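Local coordinates for oxidoreductase, short chain dehydrogenase/reductase family protein (Bifidobacterium adolescentis L2-32, PDB 6OW4) that acts as an NADH-dependent 20beta-hydroxysteroid dehydrogenase of the short-chain dehydrogenase/reductase family, a tetramer of Rossmann-fold subunits, at residues 110-115 with 163-168. Numbering follows the deposited sequence.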
ATOM      1  N   GLU F 110      29.553   8.957  20.797  1.00 48.06           N
ATOM      2  CA  GLU F 110      29.715   9.795  22.018  1.00 50.51           C
ATOM      3  C   GLU F 110      28.339  10.262  22.512  1.00 48.47           C
ATOM      4  O   GLU F 110      28.179  10.395  23.740  1.00 49.11           O
ATOM      5  CB  GLU F 110      30.652  10.973  21.743  1.00 52.77           C
ATOM      6  CG  GLU F 110      31.016  11.773  22.987  1.00 56.16           C
ATOM      7  CD  GLU F 110      31.635  10.979  24.127  1.00 58.33           C
ATOM      8  OE1 GLU F 110      32.328   9.980  23.850  1.00 65.18           O
ATOM      9  OE2 GLU F 110      31.421  11.362  25.294  1.00 62.20           O
ATOM     10  N   LEU F 111      27.387  10.501  21.603  1.00 46.35           N
ATOM     11  CA  LEU F 111      25.981  10.859  21.947  1.00 46.65           C
ATOM     12  C   LEU F 111      25.358   9.720  22.765  1.00 46.38           C
ATOM     13  O   LEU F 111      24.719  10.017  23.794  1.00 47.52           O
ATOM     14  CB  LEU F 111      25.175  11.113  20.669  1.00 45.95           C
ATOM     15  CG  LEU F 111      23.713  11.510  20.883  1.00 44.89           C
ATOM     16  CD1 LEU F 111      23.610  12.891  21.515  1.00 46.17           C
ATOM     17  CD2 LEU F 111      22.938  11.464  19.576  1.00 43.14           C
ATOM     18  N   LYS F 112      25.538   8.476  22.309  1.00 44.84           N
ATOM     19  CA  LYS F 112      25.093   7.238  23.007  1.00 43.95           C
ATOM     20  C   LYS F 112      25.579   7.280  24.460  1.00 44.95           C
ATOM     21  O   LYS F 112      24.756   7.043  25.364  1.00 44.21           O
ATOM     22  CB  LYS F 112      25.629   5.997  22.286  1.00 43.60           C
ATOM     23  CG  LYS F 112      25.063   4.667  22.771  1.00 43.56           C
ATOM     24  CD  LYS F 112      25.707   3.461  22.115  1.00 43.40           C
ATOM     25  CE  LYS F 112      24.939   2.174  22.333  1.00 42.40           C
ATOM     26  NZ  LYS F 112      24.791   1.852  23.771  1.00 42.71           N
ATOM     27  N   THR F 113      26.862   7.587  24.667  1.00 45.58           N
ATOM     28  CA  THR F 113      27.521   7.666  25.999  1.00 47.33           C
ATOM     29  C   THR F 113      26.821   8.723  26.861  1.00 47.56           C
ATOM     30  O   THR F 113      26.513   8.411  28.029  1.00 49.88           O
ATOM     31  CB  THR F 113      29.021   7.956  25.855  1.00 47.59           C
ATOM     32  OG1 THR F 113      29.585   6.865  25.127  1.00 49.80           O
ATOM     33  CG2 THR F 113      29.737   8.117  27.178  1.00 47.96           C
ATOM     34  N   GLN F 114      26.575   9.914  26.305  1.00 46.75           N
ATOM     35  CA  GLN F 114      26.060  11.093  27.058  1.00 47.93           C
ATOM     36  C   GLN F 114      24.563  10.927  27.344  1.00 47.30           C
ATOM     37  O   GLN F 114      24.130  11.351  28.435  1.00 47.47           O
ATOM     38  CB  GLN F 114      26.360  12.386  26.298  1.00 48.39           C
ATOM     39  CG  GLN F 114      27.837  12.755  26.302  1.00 49.17           C
ATOM     40  CD  GLN F 114      28.440  12.619  27.679  1.00 51.68           C
ATOM     41  OE1 GLN F 114      27.988  13.242  28.637  1.00 52.16           O
ATOM     42  NE2 GLN F 114      29.457  11.780  27.791  1.00 51.59           N
ATOM     43  N   LEU F 115      23.806  10.341  26.410  1.00 45.63           N
ATOM     44  CA  LEU F 115      22.367  10.014  26.599  1.00 44.76           C
ATOM     45  C   LEU F 115      22.209   9.142  27.851  1.00 46.13           C
ATOM     46  O   LEU F 115      21.356   9.474  28.690  1.00 48.17           O
ATOM     47  CB  LEU F 115      21.828   9.299  25.356  1.00 42.59           C
ATOM     48  CG  LEU F 115      21.474  10.202  24.174  1.00 41.05           C
ATOM     49  CD1 LEU F 115      21.192   9.378  22.929  1.00 39.64           C
ATOM     50  CD2 LEU F 115      20.285  11.094  24.501  1.00 40.06           C
ATOM     51  N   ALA F 163      19.558   4.069  19.933  1.00 32.81           N
ATOM     52  CA  ALA F 163      18.302   4.164  20.715  1.00 32.75           C
ATOM     53  C   ALA F 163      17.889   2.771  21.208  1.00 32.74           C
ATOM     54  O   ALA F 163      17.742   2.601  22.437  1.00 33.29           O
ATOM     55  CB  ALA F 163      17.217   4.805  19.887  1.00 32.95           C
ATOM     56  N   HIS F 164      17.722   1.811  20.293  1.00 31.84           N
ATOM     57  CA  HIS F 164      17.269   0.429  20.615  1.00 32.08           C
ATOM     58  C   HIS F 164      18.434  -0.392  21.183  1.00 33.01           C
ATOM     59  O   HIS F 164      18.158  -1.419  21.835  1.00 34.36           O
ATOM     60  CB  HIS F 164      16.567  -0.225  19.412  1.00 30.61           C
ATOM     61  CG  HIS F 164      17.448  -0.581  18.263  1.00 30.03           C
ATOM     62  ND1 HIS F 164      18.395  -1.583  18.337  1.00 30.26           N
ATOM     63  CD2 HIS F 164      17.494  -0.113  16.997  1.00 29.31           C
ATOM     64  CE1 HIS F 164      19.004  -1.698  17.176  1.00 29.23           C
ATOM     65  NE2 HIS F 164      18.469  -0.808  16.335  1.00 29.19           N
ATOM     66  N   GLU F 165      19.680   0.045  20.963  1.00 33.45           N
ATOM     67  CA  GLU F 165      20.890  -0.532  21.612  1.00 34.01           C
ATOM     68  C   GLU F 165      20.814  -0.285  23.124  1.00 34.48           C
ATOM     69  O   GLU F 165      20.959  -1.260  23.887  1.00 35.93           O
ATOM     70  CB  GLU F 165      22.173   0.062  21.023  1.00 35.10           C
ATOM     71  CG  GLU F 165      22.687  -0.689  19.806  1.00 35.11           C
ATOM     72  CD  GLU F 165      23.879  -0.053  19.106  1.00 34.66           C
ATOM     73  OE1 GLU F 165      24.333   1.017  19.556  1.00 34.21           O
ATOM     74  OE2 GLU F 165      24.352  -0.633  18.108  1.00 34.25           O
ATOM     75  N   ILE F 166      20.591   0.970  23.530  1.00 33.78           N
ATOM     76  CA  ILE F 166      20.478   1.403  24.956  1.00 34.86           C
ATOM     77  C   ILE F 166      19.358   0.603  25.633  1.00 35.33           C
ATOM     78  O   ILE F 166      19.587   0.097  26.748  1.00 36.64           O
ATOM     79  CB  ILE F 166      20.237   2.925  25.057  1.00 35.60           C
ATOM     80  CG1 ILE F 166      21.486   3.721  24.667  1.00 35.92           C
ATOM     81  CG2 ILE F 166      19.745   3.311  26.446  1.00 36.07           C
ATOM     82  CD1 ILE F 166      21.208   5.151  24.252  1.00 35.68           C
ATOM     83  N   MET F 167      18.198   0.505  24.974  1.00 34.78           N
ATOM     84  CA  MET F 167      16.963  -0.130  25.507  1.00 34.12           C
ATOM     85  C   MET F 167      17.253  -1.581  25.903  1.00 32.85           C
ATOM     86  O   MET F 167      16.955  -1.948  27.057  1.00 31.99           O
ATOM     87  CB  MET F 167      15.844  -0.101  24.464  1.00 33.86           C
ATOM     88  CG  MET F 167      15.245   1.276  24.270  1.00 34.25           C
ATOM     89  SD  MET F 167      14.189   1.369  22.808  1.00 33.82           S
ATOM     90  CE  MET F 167      13.804   3.119  22.787  1.00 33.34           C
ATOM     91  N   ARG F 168      17.808  -2.368  24.978  1.00 32.82           N
ATOM     92  CA  ARG F 168      18.127  -3.806  25.188  1.00 34.65           C
ATOM     93  C   ARG F 168      19.238  -3.934  26.237  1.00 36.02           C
ATOM     94  O   ARG F 168      19.106  -4.794  27.131  1.00 37.15           O
ATOM     95  CB  ARG F 168      18.524  -4.458  23.862  1.00 34.36           C
ATOM     96  CG  ARG F 168      17.380  -4.557  22.864  1.00 34.40           C
ATOM     97  CD  ARG F 168      17.830  -5.204  21.572  1.00 35.06           C
ATOM     98  NE  ARG F 168      18.712  -4.331  20.811  1.00 34.82           N
ATOM     99  CZ  ARG F 168      19.477  -4.721  19.796  1.00 35.13           C
ATOM    100  NH1 ARG F 168      19.484  -5.986  19.406  1.00 36.14           N
ATOM    101  NH2 ARG F 168      20.240  -3.840  19.173  1.00 35.30           N
TER
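Lys112 and Leu115 meet Glu165 and Ile166 in a sparse helix-helix contact, mostly the flank of one long lysine laid over its neighbours, between helix 105-119 and the C-terminal part of helix 142-170. The segment axes come no closer than 10.8 Å and cross at -42°. Just 190 Å² is buried, so side chains rather than backbones bridge the gap. With CG anti to the backbone N (chi1 -171°), Lys112 runs out nearly straight from its helix and bends only at the last torsion. Its path is roughly perpendicular to Glu165, whose OE1 lies 3.1 Å from Lys112 CE. The ammonium group itself stays 4.3 Å from Glu165 OE1, too far for a salt bridge, and pairs instead with Glu169 one turn further on; Glu165 OE2 forms a salt bridge with Arg161. Ile166 runs antiparallel to the lysine, its CG1 3.9 Å from Lys112 NZ and its CD1 4.2 Å from Lys112 CG. Both helices belong to the Rossmann fold of the SDR family, where they pack against the same face of the parallel sheet and flank strand 124-127 in sequence, one leading into it and the other following it. Nearer that sheet, Ile166 CD1 reaches CB of Leu115 at 4.3 Å, a loose apolar touch; Leu115 also packs on Leu98 of strand 96-99 and on Ile162, while Ile166 rests on Val122. Were Lys112 shortened to an alanine, Glu169 would probably lose its salt-bridge mate and the CG1 side of Ile166 its cover. The bound NAD is about 12 Å from the Leu115 side chain, and on the far side of helix 142-170 Arg168 forms a salt bridge with Asp139 of a neighbouring subunit.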